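Local coordinates for uncharacterized protein MG377 homolog (Mycoplasma pneumoniae, PDB 1ZXJ) that is of unknown function but may act as a chaperone, at residues T33-K38 with Y101-I106. Numbering follows the deposited sequence.
Sequences TAKLVK and YFEFNI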
# COMPACT_ATOMS: atom_id res chain seq x y z
N THR A 33 0.44 -18.42 4.49
CA THR A 33 -0.02 -18.16 5.84
C THR A 33 0.93 -17.32 6.66
O THR A 33 2.14 -17.36 6.47
CB THR A 33 -0.26 -19.47 6.59
OG1 THR A 33 0.99 -20.17 6.73
CG2 THR A 33 -1.25 -20.35 5.83
N ALA A 34 0.35 -16.56 7.59
CA ALA A 34 1.13 -15.70 8.48
C ALA A 34 0.70 -15.91 9.93
O ALA A 34 -0.46 -15.71 10.30
CB ALA A 34 0.93 -14.24 8.08
N LYS A 35 1.66 -16.31 10.76
CA LYS A 35 1.42 -16.60 12.17
C LYS A 35 2.04 -15.55 13.09
O LYS A 35 3.21 -15.21 12.94
CB LYS A 35 1.97 -17.99 12.48
CG LYS A 35 1.74 -18.49 13.91
CD LYS A 35 2.04 -19.99 14.05
CE LYS A 35 1.14 -20.82 13.14
NZ LYS A 35 1.14 -22.26 13.53
N LEU A 36 1.27 -15.05 14.05
CA LEU A 36 1.78 -14.06 14.99
C LEU A 36 2.51 -14.68 16.17
O LEU A 36 1.89 -15.06 17.16
CB LEU A 36 0.65 -13.19 15.52
CG LEU A 36 1.18 -12.04 16.37
CD1 LEU A 36 2.22 -11.29 15.57
CD2 LEU A 36 0.06 -11.11 16.78
N VAL A 37 3.84 -14.76 16.08
CA VAL A 37 4.68 -15.35 17.13
C VAL A 37 4.68 -14.63 18.48
O VAL A 37 4.53 -15.27 19.52
CB VAL A 37 6.13 -15.49 16.64
CG1 VAL A 37 6.98 -16.14 17.72
CG2 VAL A 37 6.17 -16.32 15.38
N LYS A 38 4.88 -13.31 18.48
CA LYS A 38 4.89 -12.53 19.72
C LYS A 38 3.88 -11.41 19.59
O LYS A 38 3.44 -11.08 18.50
CB LYS A 38 6.25 -11.88 19.96
CG LYS A 38 7.47 -12.78 19.86
CD LYS A 38 8.75 -11.91 19.93
CE LYS A 38 10.03 -12.75 19.99
NZ LYS A 38 11.26 -11.89 20.04
N TYR A 101 7.24 -9.78 14.06
CA TYR A 101 6.40 -10.54 14.98
C TYR A 101 5.66 -11.65 14.29
O TYR A 101 4.77 -12.25 14.87
CB TYR A 101 5.37 -9.64 15.63
CG TYR A 101 5.97 -8.51 16.39
CD1 TYR A 101 6.37 -7.36 15.75
CD2 TYR A 101 6.16 -8.61 17.76
CE1 TYR A 101 6.96 -6.32 16.45
CE2 TYR A 101 6.75 -7.59 18.46
CZ TYR A 101 7.15 -6.45 17.81
OH TYR A 101 7.74 -5.42 18.52
N PHE A 102 6.01 -11.94 13.05
CA PHE A 102 5.29 -12.98 12.35
C PHE A 102 6.16 -14.09 11.80
O PHE A 102 7.35 -13.93 11.54
CB PHE A 102 4.48 -12.38 11.18
CG PHE A 102 3.29 -11.55 11.60
CD1 PHE A 102 3.43 -10.21 11.89
CD2 PHE A 102 2.02 -12.11 11.64
CE1 PHE A 102 2.32 -9.43 12.21
CE2 PHE A 102 0.91 -11.34 11.95
CZ PHE A 102 1.06 -10.00 12.24
N GLU A 103 5.52 -15.23 11.62
CA GLU A 103 6.16 -16.39 11.06
C GLU A 103 5.48 -16.43 9.71
O GLU A 103 4.27 -16.27 9.63
CB GLU A 103 5.81 -17.62 11.88
CG GLU A 103 7.00 -18.45 12.28
CD GLU A 103 6.66 -19.44 13.38
OE1 GLU A 103 5.79 -20.32 13.14
OE2 GLU A 103 7.25 -19.33 14.48
N PHE A 104 6.24 -16.60 8.64
CA PHE A 104 5.62 -16.63 7.33
C PHE A 104 5.86 -17.92 6.60
O PHE A 104 6.95 -18.48 6.63
CB PHE A 104 6.14 -15.47 6.48
CG PHE A 104 5.68 -14.12 6.93
CD1 PHE A 104 6.60 -13.19 7.40
CD2 PHE A 104 4.34 -13.78 6.88
CE1 PHE A 104 6.18 -11.93 7.83
CE2 PHE A 104 3.90 -12.52 7.30
CZ PHE A 104 4.83 -11.60 7.78
N ASN A 105 4.82 -18.42 5.95
CA ASN A 105 4.96 -19.61 5.14
C ASN A 105 4.47 -19.19 3.76
O ASN A 105 3.27 -19.11 3.50
CB ASN A 105 4.14 -20.77 5.72
CG ASN A 105 4.92 -21.58 6.77
OD1 ASN A 105 5.17 -21.12 7.90
ND2 ASN A 105 5.32 -22.81 6.40
N ILE A 106 5.42 -18.86 2.90
CA ILE A 106 5.12 -18.41 1.55
C ILE A 106 4.96 -19.59 0.61
O ILE A 106 5.92 -20.31 0.34
CB ILE A 106 6.25 -17.51 1.01
CG1 ILE A 106 6.42 -16.30 1.93
CG2 ILE A 106 5.93 -17.04 -0.40
CD1 ILE A 106 5.19 -15.43 2.03
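Leu-36 and Phe-102 meet on the packed face of a short antiparallel pair formed by residues 33-36 and 102-105. The methyl CD1 of Leu-36 sits over the centre of the Phe-102 ring, 3.7 Å from its centroid and only 8° off the ring normal. This is a CH-pi contact. With CG of Leu-36 anti to the backbone N (chi1 -173°), the CD1 branch is turned toward the ring. The exact place of this methyl is uncertain, because it sits too close to the carbonyl oxygen of Tyr-101. On the same face, CB of Ala-34 lies 3.5 Å from CE2 of Phe-104. The Phe-102 ring also meets His-147 edge to face. Leu-36 touches that histidine as well, Ala-34 rests on Leu-143 and Phe-104 on Lys-140, so helix 129-152 backs this apolar side.

The other face carries Thr-33, Lys-35, Glu-103 and Asn-105, all exposed to solvent. Lys-35 and Glu-103 run side by side, but NZ of Lys-35 stays 5.1 Å from OE1 of Glu-103. Any attraction between them is probably long-range. Val-37 crosses the Glu-103 side chain at about a right angle, with its CG2 3.3 Å from OE2 of Glu-103. Thr-33 and Asn-105 also lie alongside each other, and OG1 of Thr-33 approaches CB of Asn-105.

Two reciprocal backbone pairs join the strands. N of Lys-35 bonds to O of Glu-103 at 2.8 Å, and N of Glu-103 returns to O of Lys-35 at 2.7 Å. Thr-33 and Asn-105 exchange a second pair of bonds. Ala-34/Phe-104 and Leu-36/Phe-102 are the non-hydrogen-bonded pairs. The arrangement is a two-stranded antiparallel sheet with an apolar inner face and a polar outer face, laid on a helix of this mainly alpha-helical protein.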